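Local atomic coordinates of HcgC (Methanococcus maripaludis S2, PDB entry 5O4J), a protein that acts as a SAM-dependent C-methyltransferase, probably methylating a pyridinol ring during biosynthesis of the iron-guanylylpyridinol cofactor of [Fe]-hydrogenase. Residues L180-D183 against I184-S188; V232-I235 against D236-Y240; Y59-L62 against K63-E67; V25-K28 against K29-I33; P120-I123 against S124-P128. All blocks are in the same frame, centred on the assembly; numbering follows the deposited sequence.

Overall arrangement
Five short pieces of one chain come in the order contacts 4, 3, 5, 1, 2. Contacts 4 and 1 are turns of helices 18-37 and 177-193, which touch through Val25 against Leu180 and Ile184. Contact 3 leaves helix 54-60 for strand 65-72 and meets contact 4 at Ser60 and Ala30, their centres about 14 Å apart. Contact 5 leads from helix 120-123 towards strand 130-134; both strands belong to the mixed seven-stranded sheet. Contact 2 belongs to the separate antiparallel sheet, its centre about 53 Å from that of contact 5. The series thus runs from Lys29, touching S-adenosyl-L-homocysteine in the Rossmann-like part, to a second sheet where the Ile235 side chain lies about 7 Å from bound pyridinol.

Contact 1 of 5, residues L180-D183 against I184-S188; sequences LVVD and IIMDS
Ile184, whose N-H is bonded to the carbonyl oxygen of Leu180, offers its own oxygen to two donors of Ser188. The hydroxyl OG of Ser188 donates to Ile184 O at 2.7 Å, while the backbone N of Ser188 reaches Ile184 O at 3.0 Å from the opposite face of the carbonyl plane. The helical bond is therefore doubled by a side chain, and the serine hydroxyl is held back against its own helix.

Across the junction the i to i+4 pattern is unbroken; its shortest members include Met186 N to Val182 O at 2.8 Å. Side chains follow the same spacing. Val181 carries CG1 anti to its N (chi1 168°), which sets this methyl alongside Ile185, and the two chains point the same way with CG1 of Val181 4.0 Å from CD1 of Ile185. Val182 and Met186 run together likewise, CG1 to CG at 4.2 Å. The methionine chain is bent at chi2 and chi3, its end leading away from the preceding turn; in the assembly it packs on Met186 of a second subunit, which also brings Ile202 against Val182.

OD2 of Asp183 is hydrogen-bonded to OG of Ser172, and Asp187 forms salt bridges with Arg190 and Arg167. Arg167 also touches Asp183 and probably eases the like charges, whose OD2 atoms are 6.6 Å apart. This is regular alpha-helix with i to i+4 side-chain ridges: one side faces the second subunit, another meets Ile21 of helix 18-37 through Val181 and Ile184, and the N-terminal end holds Thr177 of the S-adenosyl-L-homocysteine site.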
loop_
_atom_site.group_PDB
_atom_site.type_symbol
_atom_site.label_atom_id
_atom_site.label_comp_id
_atom_site.label_asym_id
_atom_site.label_seq_id
_atom_site.Cartn_x
_atom_site.Cartn_y
_atom_site.Cartn_z
ATOM N N LEU A 180 -7.329 12.580 -10.416
ATOM C CA LEU A 180 -6.423 11.670 -11.100
ATOM C C LEU A 180 -4.983 12.157 -11.014
ATOM O O LEU A 180 -4.067 11.357 -10.798
ATOM C CB LEU A 180 -6.852 11.503 -12.552
ATOM C CG LEU A 180 -8.195 10.801 -12.740
ATOM C CD1 LEU A 180 -8.676 10.967 -14.172
ATOM C CD2 LEU A 180 -8.084 9.335 -12.354
ATOM N N VAL A 181 -4.767 13.465 -11.176
ATOM C CA VAL A 181 -3.419 14.026 -11.080
ATOM C C VAL A 181 -2.848 13.792 -9.684
ATOM O O VAL A 181 -1.704 13.347 -9.524
ATOM C CB VAL A 181 -3.443 15.521 -11.445
ATOM C CG1 VAL A 181 -2.134 16.215 -11.081
ATOM C CG2 VAL A 181 -3.759 15.698 -12.927
ATOM N N VAL A 182 -3.643 14.081 -8.654
ATOM C CA VAL A 182 -3.218 13.860 -7.274
ATOM C C VAL A 182 -2.840 12.400 -7.065
ATOM O O VAL A 182 -1.787 12.080 -6.511
ATOM C CB VAL A 182 -4.339 14.296 -6.307
ATOM C CG1 VAL A 182 -4.053 13.827 -4.881
ATOM C CG2 VAL A 182 -4.504 15.806 -6.356
ATOM N N ASP A 183 -3.698 11.491 -7.507
ATOM C CA ASP A 183 -3.458 10.078 -7.249
ATOM C C ASP A 183 -2.259 9.557 -8.040
ATOM O O ASP A 183 -1.506 8.712 -7.549
ATOM C CB ASP A 183 -4.719 9.286 -7.568
ATOM C CG ASP A 183 -5.821 9.516 -6.564
ATOM O OD1 ASP A 183 -5.576 10.105 -5.483
ATOM O OD2 ASP A 183 -6.958 9.090 -6.854
ATOM N N ILE A 184 -2.082 10.032 -9.276
ATOM C CA ILE A 184 -0.890 9.705 -10.049
ATOM C C ILE A 184 0.356 10.101 -9.274
ATOM O O ILE A 184 1.318 9.330 -9.156
ATOM C CB ILE A 184 -0.940 10.401 -11.422
ATOM C CG1 ILE A 184 -1.968 9.719 -12.321
ATOM C CG2 ILE A 184 0.438 10.402 -12.106
ATOM C CD1 ILE A 184 -2.381 10.561 -13.520
ATOM N N ILE A 185 0.359 11.317 -8.740
ATOM C CA ILE A 185 1.534 11.791 -8.028
ATOM C C ILE A 185 1.741 11.000 -6.737
ATOM O O ILE A 185 2.869 10.602 -6.418
ATOM C CB ILE A 185 1.420 13.312 -7.786
ATOM C CG1 ILE A 185 1.548 14.045 -9.129
ATOM C CG2 ILE A 185 2.497 13.778 -6.818
ATOM C CD1 ILE A 185 1.237 15.536 -9.088
ATOM N N MET A 186 0.662 10.745 -5.982
ATOM C CA MET A 186 0.790 10.021 -4.719
ATOM C C MET A 186 1.289 8.597 -4.936
ATOM O O MET A 186 2.192 8.128 -4.226
ATOM C CB MET A 186 -0.551 10.014 -3.991
ATOM C CG MET A 186 -0.989 11.373 -3.493
ATOM S SD MET A 186 0.113 12.100 -2.258
ATOM C CE MET A 186 -0.316 11.078 -0.857
ATOM N N ASP A 187 0.715 7.882 -5.913
ATOM C CA ASP A 187 1.175 6.527 -6.180
ATOM C C ASP A 187 2.624 6.540 -6.667
ATOM O O ASP A 187 3.417 5.667 -6.308
ATOM C CB ASP A 187 0.262 5.843 -7.204
ATOM C CG ASP A 187 -1.020 5.295 -6.581
ATOM O OD1 ASP A 187 -1.105 5.240 -5.342
ATOM O OD2 ASP A 187 -1.940 4.901 -7.333
ATOM N N SER A 188 2.992 7.545 -7.462
ATOM C CA SER A 188 4.374 7.657 -7.915
ATOM C C SER A 188 5.320 7.863 -6.741
ATOM O O SER A 188 6.365 7.216 -6.664
ATOM C CB SER A 188 4.509 8.798 -8.921
ATOM O OG SER A 188 3.767 8.543 -10.095
#

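Contact 2 of 5, residues V232-I235 against D236-Y240; sequences VSSI and DHVEY
Ser234 turns OG in between its backbone N and carbonyl carbon (chi1 66°), and Val238 holds CG2 in the equivalent place on its own CB; these two torsions bring the hydroxyl and the methyl together on the inside of a strand-to-helix turn. The turn carries the chain from strand 230-234 of the antiparallel sheet to helix 239-251, with Val238 at the N-cap position. Valine has no side-chain acceptor for the first N-H groups of the helix, so its contribution here is apolar.

The bond that closes the turn is made two residues along the chain. OG of Ser234 donates to the carbonyl oxygen of Asp236 at 2.6 Å, lying in the carbonyl plane with a C=O...OG angle of 157°. It is a short bond, directed well for a carbonyl acceptor, and it ties the strand end to the connecting residues. With alanine at Ser234 the oxygen of Asp236 would probably lose this donor, and the turn would be freer to shift against the strand.

Outside the turn, Asp236 N is bonded to the hydroxyl of Ser197, and the strand is paired through Val232 with Thr12 and through Ser233 with Leu199. Ile235, at the corner, leads its chain away from the turn and packs on Ile147 of a second subunit, while its CG2 lies 3.8 Å from OD1 of Asp236.

Next to the bond the valines meet: CG2 of Val238 is 3.6 Å from OG of Ser234, and the same methyl lies 4.1 Å from CG1 of Val232.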
loop_
_atom_site.group_PDB
_atom_site.type_symbol
_atom_site.label_atom_id
_atom_site.label_comp_id
_atom_site.label_asym_id
_atom_site.label_seq_id
_atom_site.Cartn_x
_atom_site.Cartn_y
_atom_site.Cartn_z
ATOM N N VAL A 232 12.819 14.819 -4.921
ATOM C CA VAL A 232 13.354 13.663 -4.218
ATOM C C VAL A 232 14.673 14.030 -3.557
ATOM O O VAL A 232 15.493 14.748 -4.143
ATOM C CB VAL A 232 13.556 12.464 -5.166
ATOM C CG1 VAL A 232 13.852 11.222 -4.343
ATOM C CG2 VAL A 232 12.342 12.262 -6.051
ATOM N N SER A 233 14.885 13.497 -2.358
ATOM C CA SER A 233 16.158 13.566 -1.646
ATOM C C SER A 233 16.760 12.164 -1.624
ATOM O O SER A 233 16.110 11.213 -1.173
ATOM C CB SER A 233 15.953 14.102 -0.227
ATOM O OG SER A 233 17.176 14.175 0.491
ATOM N N SER A 234 17.983 12.018 -2.141
ATOM C CA SER A 234 18.594 10.700 -2.256
ATOM C C SER A 234 20.117 10.803 -2.215
ATOM O O SER A 234 20.704 11.854 -2.490
ATOM C CB SER A 234 18.161 10.003 -3.552
ATOM O OG SER A 234 18.665 10.678 -4.690
ATOM N N ILE A 235 20.759 9.673 -1.908
ATOM C CA ILE A 235 22.217 9.628 -1.955
ATOM C C ILE A 235 22.695 9.485 -3.387
ATOM O O ILE A 235 23.680 10.111 -3.788
ATOM C CB ILE A 235 22.760 8.477 -1.092
ATOM C CG1 ILE A 235 22.169 8.499 0.320
ATOM C CG2 ILE A 235 24.299 8.516 -1.056
ATOM C CD1 ILE A 235 22.423 9.771 1.092
ATOM N N ASP A 236 22.022 8.644 -4.165
ATOM C CA ASP A 236 22.425 8.293 -5.517
ATOM C C ASP A 236 21.463 8.882 -6.538
ATOM O O ASP A 236 20.373 9.364 -6.213
ATOM C CB ASP A 236 22.509 6.773 -5.668
ATOM C CG ASP A 236 23.544 6.156 -4.748
ATOM O OD1 ASP A 236 24.559 6.826 -4.459
ATOM O OD2 ASP A 236 23.346 5.006 -4.314
ATOM N N HIS A 237 21.874 8.818 -7.799
ATOM C CA HIS A 237 21.048 9.347 -8.871
ATOM C C HIS A 237 19.758 8.548 -8.985
ATOM O O HIS A 237 19.776 7.314 -9.020
ATOM C CB HIS A 237 21.810 9.319 -10.195
ATOM C CG HIS A 237 22.984 10.245 -10.223
ATOM N ND1 HIS A 237 22.872 11.582 -10.536
ATOM C CD2 HIS A 237 24.300 10.018 -9.999
ATOM C CE1 HIS A 237 24.066 12.145 -10.479
ATOM N NE2 HIS A 237 24.950 11.218 -10.160
ATOM N N VAL A 238 18.642 9.270 -9.073
ATOM C CA VAL A 238 17.319 8.678 -9.257
ATOM C C VAL A 238 16.552 9.343 -10.386
ATOM O O VAL A 238 15.425 8.944 -10.676
ATOM C CB VAL A 238 16.504 8.733 -7.945
ATOM C CG1 VAL A 238 17.132 7.832 -6.887
ATOM C CG2 VAL A 238 16.394 10.162 -7.423
ATOM N N GLU A 239 17.178 10.296 -11.081
ATOM C CA GLU A 239 16.489 11.083 -12.099
ATOM C C GLU A 239 15.758 10.210 -13.118
ATOM O O GLU A 239 14.620 10.518 -13.497
ATOM C CB GLU A 239 17.493 12.004 -12.798
ATOM C CG GLU A 239 18.749 11.299 -13.309
ATOM C CD GLU A 239 19.909 12.248 -13.547
ATOM O OE1 GLU A 239 19.739 13.468 -13.350
ATOM O OE2 GLU A 239 20.997 11.767 -13.926
ATOM N N TYR A 240 16.372 9.117 -13.573
ATOM C CA TYR A 240 15.742 8.334 -14.638
ATOM C C TYR A 240 14.541 7.549 -14.130
ATOM O O TYR A 240 13.474 7.552 -14.762
ATOM C CB TYR A 240 16.765 7.401 -15.278
ATOM C CG TYR A 240 17.884 8.158 -15.936
ATOM C CD1 TYR A 240 17.631 9.335 -16.630
ATOM C CD2 TYR A 240 19.195 7.723 -15.838
ATOM C CE1 TYR A 240 18.647 10.044 -17.221
ATOM C CE2 TYR A 240 20.218 8.427 -16.431
ATOM C CZ TYR A 240 19.935 9.587 -17.118
ATOM O OH TYR A 240 20.950 10.291 -17.703
#

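Contact 3 of 5, residues Y59-L62 against K63-E67; sequences YSLL and KDCEE
The flat peptide group of Leu61 is met end-on by Cys65, whose N lies almost straight out from the carbonyl, with a C=O...N angle of 170°. Cys65 N donates to Leu61 O at 2.9 Å, although the angle at its hydrogen is a bent 133°. A weak second bond reaches the same oxygen from Asp64 N at 3.3 Å. The side chain of Cys65 closes in on this oxygen too, with CB 3.2 Å and SG 3.5 Å from Leu61 O. With SG beside its own backbone N (chi1 -61°), the sulfur also comes to 3.9 Å from CB of Leu61.

Two waters work the neighbouring carbonyls. One donates to Tyr59 O and accepts a weak bond from Lys63 N; the other donates to Ser60 O at 2.9 Å and accepts from Asp64 N at 3.0 Å. Tyr59 O is also taken closer along the chain by Leu62 N at 3.1 Å.

In the beta-alpha-beta unit of strand 42-48, helix 54-60 and strand 65-72, this is the return from helix to sheet. Leu61 packs on Val47 and Ile110, and Cys65 on Phe42 and Ala45, so both enter the core.

The chemistry divides accordingly: leucine and cysteine offer carbon and sulfur to the sheet, whereas the waters bridge the i to i+4 pairs Tyr59 O/Lys63 N and Ser60 O/Asp64 N, which have moved too far apart for direct bonds, while Leu61 O still takes Cys65 N directly.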
loop_
_atom_site.group_PDB
_atom_site.type_symbol
_atom_site.label_atom_id
_atom_site.label_comp_id
_atom_site.label_asym_id
_atom_site.label_seq_id
_atom_site.Cartn_x
_atom_site.Cartn_y
_atom_site.Cartn_z
ATOM N N TYR A 59 -11.736 23.357 -26.836
ATOM C CA TYR A 59 -10.812 23.681 -27.919
ATOM C C TYR A 59 -10.743 22.544 -28.935
ATOM O O TYR A 59 -10.707 22.785 -30.146
ATOM C CB TYR A 59 -9.421 23.991 -27.367
ATOM C CG TYR A 59 -8.500 24.536 -28.426
ATOM C CD1 TYR A 59 -8.606 25.866 -28.814
ATOM C CD2 TYR A 59 -7.545 23.746 -29.046
ATOM C CE1 TYR A 59 -7.792 26.400 -29.781
ATOM C CE2 TYR A 59 -6.715 24.277 -30.027
ATOM C CZ TYR A 59 -6.848 25.606 -30.385
ATOM O OH TYR A 59 -6.038 26.156 -31.354
ATOM N N SER A 60 -10.700 21.299 -28.457
ATOM C CA SER A 60 -10.585 20.148 -29.351
ATOM C C SER A 60 -11.804 19.988 -30.249
ATOM O O SER A 60 -11.727 19.265 -31.247
ATOM C CB SER A 60 -10.372 18.859 -28.551
ATOM O OG SER A 60 -11.571 18.402 -27.938
ATOM N N LEU A 61 -12.925 20.626 -29.914
ATOM C CA LEU A 61 -14.129 20.526 -30.732
ATOM C C LEU A 61 -14.135 21.496 -31.908
ATOM O O LEU A 61 -14.966 21.346 -32.809
ATOM C CB LEU A 61 -15.365 20.793 -29.874
ATOM C CG LEU A 61 -15.630 19.818 -28.729
ATOM C CD1 LEU A 61 -16.756 20.367 -27.883
ATOM C CD2 LEU A 61 -15.965 18.424 -29.250
ATOM N N LEU A 62 -13.230 22.475 -31.924
ATOM C CA LEU A 62 -13.272 23.521 -32.943
ATOM C C LEU A 62 -13.147 22.964 -34.352
ATOM O O LEU A 62 -13.698 23.546 -35.296
ATOM C CB LEU A 62 -12.168 24.540 -32.675
ATOM C CG LEU A 62 -12.390 25.416 -31.443
ATOM C CD1 LEU A 62 -11.116 26.142 -31.091
ATOM C CD2 LEU A 62 -13.513 26.402 -31.709
ATOM N N LYS A 63 -12.427 21.856 -34.526
ATOM C CA LYS A 63 -12.223 21.317 -35.866
ATOM C C LYS A 63 -13.552 20.965 -36.521
ATOM O O LYS A 63 -13.827 21.376 -37.655
ATOM C CB LYS A 63 -11.304 20.096 -35.806
ATOM C CG LYS A 63 -11.028 19.455 -37.168
ATOM C CD LYS A 63 -10.597 18.008 -37.012
ATOM C CE LYS A 63 -10.617 17.276 -38.340
ATOM N NZ LYS A 63 -10.269 15.838 -38.180
ATOM N N ASP A 64 -14.395 20.219 -35.816
ATOM C CA ASP A 64 -15.628 19.701 -36.385
ATOM C C ASP A 64 -16.875 20.464 -35.960
ATOM O O ASP A 64 -17.960 20.168 -36.475
ATOM C CB ASP A 64 -15.796 18.229 -36.005
ATOM C CG ASP A 64 -14.779 17.336 -36.686
ATOM O OD1 ASP A 64 -14.198 17.767 -37.702
ATOM O OD2 ASP A 64 -14.583 16.198 -36.217
ATOM N N CYS A 65 -16.756 21.428 -35.052
ATOM C CA CYS A 65 -17.894 22.204 -34.573
ATOM C C CYS A 65 -17.711 23.650 -35.014
ATOM O O CYS A 65 -16.685 24.268 -34.710
ATOM C CB CYS A 65 -18.016 22.113 -33.051
ATOM S SG CYS A 65 -18.290 20.444 -32.433
ATOM N N GLU A 66 -18.704 24.183 -35.732
ATOM C CA GLU A 66 -18.608 25.546 -36.254
ATOM C C GLU A 66 -18.505 26.571 -35.128
ATOM O O GLU A 66 -17.678 27.487 -35.182
ATOM C CB GLU A 66 -19.820 25.848 -37.136
ATOM C CG GLU A 66 -19.842 25.084 -38.453
ATOM C CD GLU A 66 -21.070 25.396 -39.295
ATOM O OE1 GLU A 66 -21.559 26.545 -39.239
ATOM O OE2 GLU A 66 -21.547 24.489 -40.011
ATOM N N GLU A 67 -19.313 26.410 -34.088
ATOM C CA GLU A 67 -19.290 27.286 -32.924
ATOM C C GLU A 67 -19.188 26.432 -31.674
ATOM O O GLU A 67 -19.877 25.414 -31.553
ATOM C CB GLU A 67 -20.548 28.153 -32.857
ATOM C CG GLU A 67 -20.518 29.224 -31.775
ATOM C CD GLU A 67 -21.833 29.976 -31.668
ATOM O OE1 GLU A 67 -21.824 31.131 -31.195
ATOM O OE2 GLU A 67 -22.878 29.412 -32.064
HETATM O O HOH W 1 -10.050 21.570 -32.692
HETATM O O HOH W 2 -13.319 18.613 -33.549
#

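Contact 4 of 5, residues V25-K28 against K29-I33; sequences VVEK and KANAI
Four successive helical bonds, from Lys29 N to Val25 O through to Ala32 N to Lys28 O, join the two halves in regular i to i+4 steps, the shortest being Asn31 N to Glu27 O at 2.8 Å. On this frame Val25 and Lys29 lie side by side and point the same way. The lysine chain is extended throughout beyond CG, and its CE comes to 4.1 Å from CG1 of Val25, so the aliphatic part is flanked by valine while the amine travels on.

That amine is gripped from several directions: NZ of Lys29 makes a salt bridge with Glu134 and bonds to Ser175 O and Thr177 OG1, and the side chain touches S-adenosyl-L-homocysteine.

On the solvent side Glu27 stands beside Asn31. With CG of Glu27 anti to the backbone N, chi1 of 180° sets this CG 3.6 Å from ND2 of Asn31; the chain beyond is extended and carries the carboxylate alongside the amide, their planes 28° apart. This is side-by-side packing of a methylene against an amide nitrogen. Lys28 sends its amine to the carbonyls of Ile250 and Val253.

Helix 18-37 is thereby wedged between partners: Ala30 packs on Tyr56 and Ser60 of helix 54-60, Ala32 and Ile33 rest on Leu163 of strand 159-167, and Val25 meets Leu180 and Thr177 of helix 177-193.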
loop_
_atom_site.group_PDB
_atom_site.type_symbol
_atom_site.label_atom_id
_atom_site.label_comp_id
_atom_site.label_asym_id
_atom_site.label_seq_id
_atom_site.Cartn_x
_atom_site.Cartn_y
_atom_site.Cartn_z
ATOM N N VAL A 25 -3.925 13.933 -19.036
ATOM C CA VAL A 25 -5.260 13.465 -18.668
ATOM C C VAL A 25 -6.326 14.152 -19.513
ATOM O O VAL A 25 -7.229 13.496 -20.042
ATOM C CB VAL A 25 -5.524 13.677 -17.168
ATOM C CG1 VAL A 25 -6.993 13.423 -16.843
ATOM C CG2 VAL A 25 -4.615 12.764 -16.346
ATOM N N VAL A 26 -6.258 15.480 -19.642
ATOM C CA VAL A 26 -7.303 16.170 -20.388
ATOM C C VAL A 26 -7.259 15.762 -21.852
ATOM O O VAL A 26 -8.302 15.665 -22.505
ATOM C CB VAL A 26 -7.216 17.705 -20.215
ATOM C CG1 VAL A 26 -7.241 18.090 -18.730
ATOM C CG2 VAL A 26 -5.995 18.280 -20.887
ATOM N N GLU A 27 -6.068 15.485 -22.388
ATOM C CA GLU A 27 -5.976 15.014 -23.769
ATOM C C GLU A 27 -6.654 13.660 -23.936
ATOM O O GLU A 27 -7.378 13.430 -24.918
ATOM C CB GLU A 27 -4.507 14.945 -24.198
ATOM C CG GLU A 27 -4.301 14.457 -25.631
ATOM C CD GLU A 27 -2.835 14.388 -26.033
ATOM O OE1 GLU A 27 -2.518 14.793 -27.170
ATOM O OE2 GLU A 27 -2.001 13.936 -25.217
ATOM N N LYS A 28 -6.462 12.752 -22.977
ATOM C CA LYS A 28 -7.149 11.463 -23.059
ATOM C C LYS A 28 -8.665 11.629 -23.048
ATOM O O LYS A 28 -9.374 10.954 -23.808
ATOM C CB LYS A 28 -6.708 10.545 -21.921
ATOM C CG LYS A 28 -5.353 9.918 -22.161
ATOM C CD LYS A 28 -4.805 9.246 -20.926
ATOM C CE LYS A 28 -3.526 8.480 -21.296
ATOM N NZ LYS A 28 -2.926 7.729 -20.176
ATOM N N LYS A 29 -9.185 12.534 -22.223
ATOM C CA LYS A 29 -10.626 12.777 -22.215
ATOM C C LYS A 29 -11.090 13.363 -23.546
ATOM O O LYS A 29 -12.118 12.943 -24.099
ATOM C CB LYS A 29 -10.996 13.708 -21.052
ATOM C CG LYS A 29 -10.740 13.105 -19.673
ATOM C CD LYS A 29 -11.264 13.988 -18.556
ATOM C CE LYS A 29 -11.081 13.301 -17.209
ATOM N NZ LYS A 29 -11.698 14.079 -16.090
ATOM N N ALA A 30 -10.340 14.324 -24.086
ATOM C CA ALA A 30 -10.714 14.918 -25.365
ATOM C C ALA A 30 -10.695 13.880 -26.475
ATOM O O ALA A 30 -11.574 13.872 -27.346
ATOM C CB ALA A 30 -9.786 16.087 -25.693
ATOM N N ASN A 31 -9.680 13.010 -26.482
ATOM C CA ASN A 31 -9.602 11.984 -27.510
ATOM C C ASN A 31 -10.715 10.949 -27.363
ATOM O O ASN A 31 -11.209 10.430 -28.372
ATOM C CB ASN A 31 -8.225 11.329 -27.482
ATOM C CG ASN A 31 -7.172 12.190 -28.155
ATOM O OD1 ASN A 31 -7.494 13.011 -29.023
ATOM N ND2 ASN A 31 -5.919 12.018 -27.758
ATOM N N ALA A 32 -11.124 10.635 -26.132
ATOM C CA ALA A 32 -12.269 9.749 -25.932
ATOM C C ALA A 32 -13.532 10.336 -26.554
ATOM O O ALA A 32 -14.313 9.625 -27.205
ATOM C CB ALA A 32 -12.483 9.501 -24.437
ATOM N N ILE A 33 -13.757 11.633 -26.356
ATOM C CA ILE A 33 -14.903 12.304 -26.965
ATOM C C ILE A 33 -14.779 12.285 -28.483
ATOM O O ILE A 33 -15.736 11.960 -29.199
ATOM C CB ILE A 33 -15.030 13.736 -26.412
ATOM C CG1 ILE A 33 -15.517 13.676 -24.967
ATOM C CG2 ILE A 33 -15.964 14.587 -27.279
ATOM C CD1 ILE A 33 -15.315 14.962 -24.183
#

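Contact 5 of 5, residues P120-I123 against S124-P128; sequences PDLI and SKFNP
Asp121 and Lys125 reach across the helix end at a slant to each other, their charged ends meeting in a salt bridge with OD1 of Asp121 3.3 Å from NZ of Lys125, a weak bond. The lysine is bent at chi2 and chi4, which curls its amine back over the last helical turn. Ser124 sits between them in sequence and turns its OG (chi1 78°) onto Asp121 O at 2.6 Å, off the carbonyl plane.

Phe126 lies obliquely to the carbonyls of Leu122 and Ile123. CE2 of its ring approaches Leu122 O at 3.3 Å and CG of Leu122 at 4.4 Å. Its backbone N closes a type I beta turn on Ile123 O at 3.0 Å, from above that carbonyl's plane. Shortening Phe126 to an alanine would probably open a gap beside Leu122 and strip the packing from Leu98 and Val109.

Leu122 also packs on Leu91 and Gln95 of helix 91-99, and its side chain lies about 5 Å from bound S-adenosyl-L-homocysteine. Together these features make a short helix ended by a type I turn, leading to strand 130-134 of the parallel part of a Rossmann-like sheet.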
loop_
_atom_site.group_PDB
_atom_site.type_symbol
_atom_site.label_atom_id
_atom_site.label_comp_id
_atom_site.label_asym_id
_atom_site.label_seq_id
_atom_site.Cartn_x
_atom_site.Cartn_y
_atom_site.Cartn_z
ATOM N N PRO A 120 -30.524 18.110 -14.325
ATOM C CA PRO A 120 -31.244 17.497 -15.453
ATOM C C PRO A 120 -32.276 18.432 -16.059
ATOM O O PRO A 120 -32.555 18.364 -17.263
ATOM C CB PRO A 120 -31.893 16.260 -14.815
ATOM C CG PRO A 120 -31.009 15.949 -13.634
ATOM C CD PRO A 120 -30.596 17.283 -13.108
ATOM N N ASP A 121 -32.852 19.316 -15.242
ATOM C CA ASP A 121 -33.826 20.282 -15.739
ATOM C C ASP A 121 -33.215 21.178 -16.816
ATOM O O ASP A 121 -33.841 21.435 -17.850
ATOM C CB ASP A 121 -34.356 21.115 -14.566
ATOM C CG ASP A 121 -35.550 21.973 -14.941
ATOM O OD1 ASP A 121 -35.579 22.532 -16.056
ATOM O OD2 ASP A 121 -36.469 22.090 -14.104
ATOM N N LEU A 122 -31.999 21.693 -16.578
ATOM C CA LEU A 122 -31.358 22.549 -17.574
ATOM C C LEU A 122 -30.989 21.766 -18.831
ATOM O O LEU A 122 -31.181 22.249 -19.953
ATOM C CB LEU A 122 -30.123 23.220 -16.975
ATOM C CG LEU A 122 -29.293 24.078 -17.937
ATOM C CD1 LEU A 122 -30.124 25.209 -18.524
ATOM C CD2 LEU A 122 -28.071 24.639 -17.217
ATOM N N ILE A 123 -30.458 20.557 -18.664
ATOM C CA ILE A 123 -30.121 19.731 -19.817
ATOM C C ILE A 123 -31.364 19.453 -20.654
ATOM O O ILE A 123 -31.312 19.459 -21.889
ATOM C CB ILE A 123 -29.441 18.435 -19.350
ATOM C CG1 ILE A 123 -28.111 18.779 -18.674
ATOM C CG2 ILE A 123 -29.268 17.461 -20.530
ATOM C CD1 ILE A 123 -27.368 17.598 -18.118
ATOM N N SER A 124 -32.501 19.216 -19.997
ATOM C CA SER A 124 -33.739 18.917 -20.709
ATOM C C SER A 124 -34.190 20.060 -21.608
ATOM O O SER A 124 -35.084 19.858 -22.441
ATOM C CB SER A 124 -34.847 18.581 -19.712
ATOM O OG SER A 124 -35.364 19.760 -19.119
ATOM N N LYS A 125 -33.618 21.252 -21.459
ATOM C CA LYS A 125 -34.002 22.379 -22.295
ATOM C C LYS A 125 -33.370 22.326 -23.679
ATOM O O LYS A 125 -33.714 23.151 -24.532
ATOM C CB LYS A 125 -33.635 23.690 -21.598
ATOM C CG LYS A 125 -34.216 23.802 -20.194
ATOM C CD LYS A 125 -34.977 25.098 -19.992
ATOM C CE LYS A 125 -35.691 25.125 -18.643
ATOM N NZ LYS A 125 -36.860 24.198 -18.595
ATOM N N PHE A 126 -32.477 21.370 -23.925
ATOM C CA PHE A 126 -31.812 21.222 -25.208
ATOM C C PHE A 126 -32.358 20.009 -25.950
ATOM O O PHE A 126 -32.977 19.113 -25.367
ATOM C CB PHE A 126 -30.295 21.095 -25.011
ATOM C CG PHE A 126 -29.712 22.223 -24.218
ATOM C CD1 PHE A 126 -29.561 23.478 -24.788
ATOM C CD2 PHE A 126 -29.344 22.042 -22.895
ATOM C CE1 PHE A 126 -29.037 24.527 -24.060
ATOM C CE2 PHE A 126 -28.823 23.089 -22.159
ATOM C CZ PHE A 126 -28.670 24.334 -22.742
ATOM N N ASN A 127 -32.108 19.989 -27.257
ATOM C CA ASN A 127 -32.516 18.888 -28.128
ATOM C C ASN A 127 -31.393 18.653 -29.125
ATOM O O ASN A 127 -31.535 18.901 -30.329
ATOM C CB ASN A 127 -33.836 19.209 -28.837
ATOM C CG ASN A 127 -34.337 18.057 -29.694
ATOM O OD1 ASN A 127 -34.089 16.888 -29.398
ATOM N ND2 ASN A 127 -35.033 18.386 -30.777
ATOM N N PRO A 128 -30.250 18.174 -28.651
ATOM C CA PRO A 128 -29.089 18.011 -29.524
ATOM C C PRO A 128 -29.129 16.684 -30.272
ATOM O O PRO A 128 -29.910 15.782 -29.966
ATOM C CB PRO A 128 -27.913 18.046 -28.539
ATOM C CG PRO A 128 -28.470 17.418 -27.303
ATOM C CD PRO A 128 -29.947 17.785 -27.261
#